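Local coordinates for protein TOXN (Pectobacterium atrosepticum, PDB 2XDB) that cleaves RNA as the endoribonuclease toxin of a type III toxin-antitoxin system and is held in a triangular complex with its ToxI RNA antitoxin, at residues S53-K56 with W57-N60. Residues are numbered along the deposited sequence; the frame is centred on the assembly and turned at random.
With nucleotides of chain B.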
loop_
_atom_site.group_PDB
_atom_site.type_symbol
_atom_site.label_atom_id
_atom_site.label_comp_id
_atom_site.label_asym_id
_atom_site.label_seq_id
_atom_site.Cartn_x
_atom_site.Cartn_y
_atom_site.Cartn_z
ATOM N N SER A 53 2.949 2.189 10.080
ATOM C CA SER A 53 3.756 3.019 10.960
ATOM C C SER A 53 5.042 2.282 11.325
ATOM O O SER A 53 5.127 1.069 11.155
ATOM C CB SER A 53 2.952 3.415 12.207
ATOM O OG SER A 53 2.324 2.297 12.823
ATOM N N PRO A 54 6.050 3.014 11.823
ATOM C CA PRO A 54 7.341 2.412 12.176
ATOM C C PRO A 54 7.212 1.281 13.176
ATOM O O PRO A 54 6.451 1.382 14.139
ATOM C CB PRO A 54 8.106 3.568 12.816
ATOM C CG PRO A 54 7.532 4.782 12.174
ATOM C CD PRO A 54 6.061 4.476 11.997
ATOM N N LYS A 55 7.943 0.204 12.913
ATOM C CA LYS A 55 8.091 -0.910 13.829
ATOM C C LYS A 55 9.577 -1.196 13.912
ATOM O O LYS A 55 10.331 -0.814 13.020
ATOM C CB LYS A 55 7.342 -2.132 13.312
ATOM C CG LYS A 55 5.851 -2.054 13.543
ATOM C CD LYS A 55 5.073 -2.495 12.316
ATOM C CE LYS A 55 3.596 -2.095 12.401
ATOM N NZ LYS A 55 3.386 -0.610 12.400
ATOM N N LYS A 56 10.003 -1.860 14.976
ATOM C CA LYS A 56 11.422 -2.113 15.197
ATOM C C LYS A 56 12.094 -2.843 14.027
ATOM O O LYS A 56 13.164 -2.435 13.571
ATOM C CB LYS A 56 11.641 -2.863 16.517
ATOM C CG LYS A 56 10.839 -4.159 16.643
ATOM C CD LYS A 56 9.326 -3.922 16.718
ATOM C CE LYS A 56 8.565 -5.188 16.351
ATOM N NZ LYS A 56 7.102 -4.996 16.479
ATOM N N TRP A 57 11.467 -3.902 13.521
ATOM C CA TRP A 57 12.097 -4.695 12.460
ATOM C C TRP A 57 12.421 -3.923 11.178
ATOM O O TRP A 57 13.235 -4.373 10.379
ATOM C CB TRP A 57 11.292 -5.960 12.135
ATOM C CG TRP A 57 9.935 -5.731 11.548
ATOM C CD1 TRP A 57 8.748 -5.689 12.220
ATOM C CD2 TRP A 57 9.616 -5.541 10.163
ATOM N NE1 TRP A 57 7.710 -5.480 11.343
ATOM C CE2 TRP A 57 8.216 -5.382 10.073
ATOM C CE3 TRP A 57 10.377 -5.485 8.987
ATOM C CZ2 TRP A 57 7.563 -5.168 8.856
ATOM C CZ3 TRP A 57 9.725 -5.278 7.779
ATOM C CH2 TRP A 57 8.334 -5.121 7.725
ATOM N N HIS A 58 11.795 -2.766 10.987
ATOM C CA HIS A 58 12.032 -1.968 9.787
ATOM C C HIS A 58 13.496 -1.581 9.658
ATOM O O HIS A 58 13.985 -1.332 8.561
ATOM C CB HIS A 58 11.169 -0.702 9.777
ATOM C CG HIS A 58 9.700 -0.971 9.708
ATOM N ND1 HIS A 58 8.753 -0.014 10.005
ATOM C CD2 HIS A 58 9.016 -2.095 9.387
ATOM C CE1 HIS A 58 7.548 -0.538 9.874
ATOM N NE2 HIS A 58 7.679 -1.799 9.499
ATOM N N ASN A 59 14.197 -1.522 10.781
ATOM C CA ASN A 59 15.594 -1.127 10.752
ATOM C C ASN A 59 16.440 -2.009 9.838
ATOM O O ASN A 59 17.502 -1.594 9.382
ATOM C CB ASN A 59 16.169 -1.109 12.164
ATOM C CG ASN A 59 15.570 -0.009 13.018
ATOM O OD1 ASN A 59 14.951 0.926 12.505
ATOM N ND2 ASN A 59 15.755 -0.112 14.331
ATOM N N ASN A 60 15.953 -3.213 9.555
ATOM C CA ASN A 60 16.701 -4.172 8.740
ATOM C C ASN A 60 16.280 -4.287 7.273
ATOM O O ASN A 60 16.670 -5.232 6.590
ATOM C CB ASN A 60 16.647 -5.558 9.377
ATOM C CG ASN A 60 17.292 -5.593 10.733
ATOM O OD1 ASN A 60 16.871 -6.344 11.612
ATOM N ND2 ASN A 60 18.323 -4.774 10.919
ATOM P P C B 4 11.713 -10.666 8.645
ATOM O OP1 C B 4 10.813 -11.798 8.314
ATOM O OP2 C B 4 13.014 -10.946 9.299
ATOM O "O5'" C B 4 11.926 -9.736 7.377
ATOM C "C5'" C B 4 12.321 -8.372 7.488
ATOM C "C4'" C B 4 13.322 -8.021 6.417
ATOM O "O4'" C B 4 14.589 -7.696 7.051
ATOM C "C3'" C B 4 13.621 -9.147 5.426
ATOM O "O3'" C B 4 14.004 -8.581 4.172
ATOM C "C2'" C B 4 14.837 -9.813 6.057
ATOM O "O2'" C B 4 15.622 -10.572 5.157
ATOM C "C1'" C B 4 15.584 -8.597 6.610
ATOM N N1 C B 4 16.437 -8.890 7.781
ATOM C C2 C B 4 17.742 -8.399 7.789
ATOM O O2 C B 4 18.135 -7.735 6.820
ATOM N N3 C B 4 18.540 -8.656 8.848
ATOM C C4 C B 4 18.075 -9.372 9.873
ATOM N N4 C B 4 18.901 -9.598 10.894
ATOM C C5 C B 4 16.746 -9.887 9.896
ATOM C C6 C B 4 15.968 -9.623 8.837
ATOM P P U B 3 6.199 -10.359 7.560
ATOM O OP1 U B 3 5.855 -9.087 6.879
ATOM O OP2 U B 3 6.098 -11.632 6.810
ATOM O "O5'" U B 3 7.587 -10.196 8.304
ATOM C "C5'" U B 3 7.895 -8.926 8.856
ATOM C "C4'" U B 3 8.625 -9.046 10.167
ATOM O "O4'" U B 3 7.707 -9.418 11.224
ATOM C "C3'" U B 3 9.697 -10.114 10.222
ATOM O "O3'" U B 3 10.896 -9.683 9.612
ATOM C "C2'" U B 3 9.824 -10.362 11.718
ATOM O "O2'" U B 3 10.570 -9.322 12.328
ATOM C "C1'" U B 3 8.375 -10.219 12.174
ATOM N N1 U B 3 7.665 -11.506 12.281
ATOM C C2 U B 3 6.505 -11.514 13.028
ATOM O O2 U B 3 6.061 -10.521 13.581
ATOM N N3 U B 3 5.876 -12.727 13.102
ATOM C C4 U B 3 6.285 -13.905 12.520
ATOM O O4 U B 3 5.600 -14.913 12.686
ATOM C C5 U B 3 7.500 -13.816 11.764
ATOM C C6 U B 3 8.135 -12.646 11.673
ATOM P P U B 2 3.781 -6.091 10.880
ATOM O OP1 U B 2 5.059 -6.162 11.611
ATOM O OP2 U B 2 3.569 -5.020 9.875
ATOM O "O5'" U B 2 3.511 -7.509 10.235
ATOM C "C5'" U B 2 3.657 -8.712 10.968
ATOM C "C4'" U B 2 3.265 -9.892 10.119
ATOM O "O4'" U B 2 1.842 -9.861 9.834
ATOM C "C3'" U B 2 3.917 -9.942 8.750
ATOM O "O3'" U B 2 5.218 -10.484 8.808
ATOM C "C2'" U B 2 2.951 -10.799 7.959
ATOM O "O2'" U B 2 3.142 -12.155 8.312
ATOM C "C1'" U B 2 1.607 -10.353 8.530
ATOM N N1 U B 2 0.920 -9.292 7.758
ATOM C C2 U B 2 0.159 -9.655 6.674
ATOM O O2 U B 2 0.053 -10.807 6.316
ATOM N N3 U B 2 -0.462 -8.628 6.014
ATOM C C4 U B 2 -0.411 -7.288 6.332
ATOM O O4 U B 2 -1.031 -6.466 5.655
ATOM C C5 U B 2 0.391 -6.991 7.474
ATOM C C6 U B 2 1.008 -7.976 8.130
#
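A short 3-10 turn on the RNA-binding surface of ToxN brings Lys55 against His58 and sets Trp57 against the sugar-phosphate chain of ToxI. Two backbone bonds cross the turn: His58 N donates to Lys55 O (3.2 Å), and Asn59 N to Lys56 O in a nearly straight bond (3.1 Å, 169° at the hydrogen); Asn60 N to Trp57 O continues the pattern. The His58 ring points back toward the 53-55 loop, where Lys55 CB lies over one of its faces, 4.0 Å from the ring centroid and 19° off the normal, a CH-pi contact. Ser53 O and Pro54 CA lie at the ring's edge. The indole of Trp57 is sandwiched: His58 CD2 sits over the centre of one face, and C4' of U3 of chain B over the other. With a chi1 of 65°, which flanks CG by both backbone neighbours of CA, the indole reaches the RNA edge-on as well, NE1 donating to OP1 of U2 of chain B (2.8 Å). A bend at chi2 carries Lys55 CD to 3.7 Å from the same OP1, and a second at chi4 turns NZ back to bond Ser53 O (2.7 Å) and Thr52 OG1. The ammonium makes no direct contact with the U2 phosphate, though its charge probably still favours the RNA. Three loop residues separate the turn from strand 45-52 of the antiparallel sheet, within the connection leading to strand 69-73.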